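Local coordinates for MOSUB1, transcription cofactor (PDB 4AGH), which binds single-stranded DNA and, as a member of the PC4 family, probably acts as a transcriptional coactivator, at residues 53-58 against 70-75. Numbering follows the deposited sequence.
Sequences DKRRVG and IREYYE
Glu72 OE1 is gripped by two nitrogens of one guanidinium, Arg55 NE and Arg55 NH2, each 2.8 Å from it, in a side-on salt bridge across the antiparallel hairpin of strands 55-62 and 65-76 in the PC4-like sheet. The oxygen lies in the guanidinium plane, but both N-H groups converge on this one atom and the carboxylate is turned 43° from that plane, so this is not the coplanar two-oxygen pairing. NE approaches on the anti side of OE1, somewhat out of the carboxylate plane, whereas NH2 comes nearly along the C-O axis. The remaining nitrogen, Arg55 NH1, hydrogen-bonds to Gln93 OE1 and Gly88 O of the second subunit, which ties this bridge to the dimer interface.

Arg56 and Arg71 form the hydrogen-bonded pair: Arg56 N to Arg71 O and Arg71 N to Arg56 O are both 3.0 Å. Just before the first strand begins, Tyr73 N donates to Lys54 O at 2.7 Å, nearly straight at 171°. On the face of the salt bridge, Val57 CG2 packs against CG1 and CG2 of Ile70.

The opposite face carries a cation-pi stack. With CG anti to its carbonyl carbon and the chain extended to NE, Arg56 runs over the Tyr73 ring. Arg56 CD makes a CH-pi contact 3.8 Å from the centroid of the Tyr73 ring, and the guanidinium lies flat on that ring, planes 17° apart. Phe48 is a second aromatic partner of Arg56, and Met80 also touches both side chains. Near the end of the stack, one water lies in the guanidinium plane and joins the two groups, 2.9 Å from Arg56 NH1 and 2.7 Å from Tyr73 OH.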
ATOM      1  N   ASP A  53      -0.290   4.020  14.481  1.00 29.08           N
ATOM      2  CA  ASP A  53      -0.122   3.264  15.721  1.00 39.03           C
ATOM      3  C   ASP A  53      -0.207   1.748  15.506  1.00 33.42           C
ATOM      4  O   ASP A  53       0.471   0.990  16.192  1.00 34.31           O
ATOM      5  CB  ASP A  53      -1.142   3.714  16.777  1.00 47.31           C
ATOM      6  CG  ASP A  53      -0.774   5.044  17.416  1.00 73.84           C
ATOM      7  OD1 ASP A  53       0.432   5.375  17.448  1.00 79.31           O
ATOM      8  OD2 ASP A  53      -1.690   5.755  17.890  1.00 82.19           O
ATOM      9  N   LYS A  54      -1.018   1.317  14.539  1.00 27.08           N
ATOM     10  CA  LYS A  54      -1.296  -0.115  14.341  1.00 26.10           C
ATOM     11  C   LYS A  54      -0.923  -0.650  12.962  1.00 22.92           C
ATOM     12  O   LYS A  54      -0.950  -1.850  12.735  1.00 27.20           O
ATOM     13  CB  LYS A  54      -2.785  -0.402  14.582  1.00 27.85           C
ATOM     14  CG  LYS A  54      -3.310  -0.134  15.977  1.00 43.95           C
ATOM     15  CD  LYS A  54      -4.826  -0.263  15.950  1.00 51.32           C
ATOM     16  CE  LYS A  54      -5.461  -0.175  17.322  1.00 64.56           C
ATOM     17  NZ  LYS A  54      -6.945  -0.227  17.197  1.00 68.70           N
ATOM     18  N   ARG A  55      -0.587   0.245  12.047  1.00 17.67           N
ATOM     19  CA  ARG A  55      -0.318  -0.149  10.666  1.00 15.59           C
ATOM     20  C   ARG A  55       1.162  -0.075  10.335  1.00 17.46           C
ATOM     21  O   ARG A  55       1.856   0.863  10.729  1.00 21.88           O
ATOM     22  CB  ARG A  55      -1.140   0.699   9.698  1.00 16.26           C
ATOM     23  CG  ARG A  55      -2.627   0.377   9.872  1.00 21.09           C
ATOM     24  CD  ARG A  55      -3.547   1.234   9.030  1.00 20.91           C
ATOM     25  NE  ARG A  55      -4.882   0.640   9.056  1.00 21.18           N
ATOM     26  CZ  ARG A  55      -5.820   0.852   8.137  1.00 22.49           C
ATOM     27  NH1 ARG A  55      -5.600   1.700   7.137  1.00 21.45           N
ATOM     28  NH2 ARG A  55      -6.993   0.233   8.245  1.00 24.32           N
ATOM     29  N   ARG A  56       1.620  -1.079   9.602  1.00 16.25           N
ATOM     30  CA  ARG A  56       3.033  -1.229   9.286  1.00 16.65           C
ATOM     31  C   ARG A  56       3.212  -1.440   7.806  1.00 16.98           C
ATOM     32  O   ARG A  56       2.331  -1.992   7.138  1.00 19.69           O
ATOM     33  CB  ARG A  56       3.583  -2.477   9.983  1.00 17.94           C
ATOM     34  CG  ARG A  56       3.496  -2.444  11.501  1.00 24.86           C
ATOM     35  CD  ARG A  56       4.060  -3.736  12.096  1.00 18.56           C
ATOM     36  NE  ARG A  56       4.035  -3.697  13.558  1.00 22.85           N
ATOM     37  CZ  ARG A  56       4.646  -4.576  14.343  1.00 27.56           C
ATOM     38  NH1 ARG A  56       5.332  -5.580  13.817  1.00 25.99           N
ATOM     39  NH2 ARG A  56       4.566  -4.452  15.663  1.00 27.81           N
ATOM     40  N   VAL A  57       4.370  -1.028   7.294  1.00 16.14           N
ATOM     41  CA  VAL A  57       4.825  -1.532   6.003  1.00 12.86           C
ATOM     42  C   VAL A  57       6.130  -2.284   6.271  1.00 16.97           C
ATOM     43  O   VAL A  57       7.030  -1.758   6.912  1.00 19.68           O
ATOM     44  CB  VAL A  57       5.039  -0.419   4.972  1.00 17.82           C
ATOM     45  CG1 VAL A  57       5.489  -1.026   3.645  1.00 14.86           C
ATOM     46  CG2 VAL A  57       3.749   0.353   4.774  1.00 21.08           C
ATOM     47  N   GLY A  58       6.212  -3.523   5.816  1.00 18.99           N
ATOM     48  CA  GLY A  58       7.394  -4.319   6.091  1.00 18.27           C
ATOM     49  C   GLY A  58       7.774  -5.102   4.863  1.00 25.13           C
ATOM     50  O   GLY A  58       7.035  -5.114   3.887  1.00 21.00           O
ATOM     51  N   ILE A  70       1.712  -4.304   3.518  1.00 14.88           N
ATOM     52  CA  ILE A  70       1.078  -3.170   4.156  1.00 14.88           C
ATOM     53  C   ILE A  70      -0.080  -3.743   4.967  1.00 16.33           C
ATOM     54  O   ILE A  70      -1.004  -4.316   4.397  1.00 17.56           O
ATOM     55  CB  ILE A  70       0.550  -2.209   3.087  1.00 15.74           C
ATOM     56  CG1 ILE A  70       1.676  -1.877   2.095  1.00 20.78           C
ATOM     57  CG2 ILE A  70      -0.028  -0.958   3.738  1.00 19.70           C
ATOM     58  CD1 ILE A  70       1.221  -1.046   0.898  1.00 26.84           C
ATOM     59  N   ARG A  71      -0.036  -3.613   6.291  1.00 15.29           N
ATOM     60  CA  ARG A  71      -0.981  -4.392   7.084  1.00 16.04           C
ATOM     61  C   ARG A  71      -1.265  -3.763   8.427  1.00 18.33           C
ATOM     62  O   ARG A  71      -0.378  -3.179   9.035  1.00 18.49           O
ATOM     63  CB  ARG A  71      -0.432  -5.808   7.293  1.00 17.65           C
ATOM     64  CG  ARG A  71      -1.409  -6.743   7.998  1.00 19.43           C
ATOM     65  CD  ARG A  71      -1.046  -8.198   7.816  1.00 24.35           C
ATOM     66  NE  ARG A  71      -0.949  -8.596   6.409  1.00 24.32           N
ATOM     67  CZ  ARG A  71      -1.974  -8.931   5.630  1.00 22.48           C
ATOM     68  NH1 ARG A  71      -3.230  -8.886   6.080  1.00 20.57           N
ATOM     69  NH2 ARG A  71      -1.740  -9.289   4.368  1.00 22.20           N
ATOM     70  N   GLU A  72      -2.510  -3.892   8.876  1.00 17.77           N
ATOM     71  CA  GLU A  72      -2.882  -3.437  10.200  1.00 16.33           C
ATOM     72  C   GLU A  72      -2.697  -4.570  11.193  1.00 18.29           C
ATOM     73  O   GLU A  72      -3.112  -5.707  10.944  1.00 18.89           O
ATOM     74  CB  GLU A  72      -4.337  -2.965  10.217  1.00 15.61           C
ATOM     75  CG  GLU A  72      -4.805  -2.529  11.605  1.00 18.65           C
ATOM     76  CD  GLU A  72      -6.156  -1.853  11.579  1.00 27.72           C
ATOM     77  OE1 GLU A  72      -6.419  -1.076  10.642  1.00 28.86           O
ATOM     78  OE2 GLU A  72      -6.958  -2.094  12.507  1.00 30.34           O
ATOM     79  N   TYR A  73      -2.072  -4.246  12.320  1.00 17.60           N
ATOM     80  CA  TYR A  73      -1.862  -5.203  13.394  1.00 16.65           C
ATOM     81  C   TYR A  73      -2.889  -4.955  14.490  1.00 19.59           C
ATOM     82  O   TYR A  73      -3.378  -3.838  14.633  1.00 27.02           O
ATOM     83  CB  TYR A  73      -0.440  -5.070  13.930  1.00 19.81           C
ATOM     84  CG  TYR A  73       0.555  -5.805  13.060  1.00 22.48           C
ATOM     85  CD1 TYR A  73       0.731  -5.455  11.725  1.00 23.38           C
ATOM     86  CD2 TYR A  73       1.305  -6.858  13.571  1.00 26.08           C
ATOM     87  CE1 TYR A  73       1.627  -6.144  10.916  1.00 22.45           C
ATOM     88  CE2 TYR A  73       2.199  -7.546  12.785  1.00 25.07           C
ATOM     89  CZ  TYR A  73       2.359  -7.189  11.457  1.00 26.65           C
ATOM     90  OH  TYR A  73       3.256  -7.890  10.676  1.00 28.43           O
ATOM     91  N   TYR A  74      -3.251  -6.001  15.226  1.00 18.08           N
ATOM     92  CA  TYR A  74      -4.101  -5.826  16.403  1.00 21.24           C
ATOM     93  C   TYR A  74      -3.324  -6.237  17.637  1.00 22.14           C
ATOM     94  O   TYR A  74      -2.330  -6.943  17.536  1.00 24.54           O
ATOM     95  CB  TYR A  74      -5.412  -6.614  16.280  1.00 22.22           C
ATOM     96  CG  TYR A  74      -5.284  -8.128  16.271  1.00 21.76           C
ATOM     97  CD1 TYR A  74      -5.263  -8.851  17.456  1.00 23.49           C
ATOM     98  CD2 TYR A  74      -5.213  -8.834  15.069  1.00 22.70           C
ATOM     99  CE1 TYR A  74      -5.167 -10.235  17.454  1.00 25.47           C
ATOM    100  CE2 TYR A  74      -5.119 -10.219  15.053  1.00 24.25           C
ATOM    101  CZ  TYR A  74      -5.086 -10.914  16.248  1.00 24.14           C
ATOM    102  OH  TYR A  74      -4.995 -12.290  16.250  1.00 28.70           O
ATOM    103  N   GLU A  75      -3.768  -5.777  18.806  1.00 22.96           N
ATOM    104  CA  GLU A  75      -3.087  -6.099  20.054  1.00 25.85           C
ATOM    105  C   GLU A  75      -3.918  -7.063  20.887  1.00 29.55           C
ATOM    106  O   GLU A  75      -5.094  -6.815  21.153  1.00 27.57           O
ATOM    107  CB  GLU A  75      -2.780  -4.828  20.859  1.00 28.31           C
ATOM    108  CG  GLU A  75      -2.011  -5.100  22.156  1.00 30.14           C
ATOM    109  CD  GLU A  75      -1.622  -3.836  22.918  1.00 37.50           C
ATOM    110  OE1 GLU A  75      -1.924  -2.721  22.447  1.00 49.77           O
ATOM    111  OE2 GLU A  75      -1.011  -3.961  23.995  1.00 43.39           O
TER
HETATM  112  O   HOH W   1       5.603  -6.655  11.134  1.00 27.45           O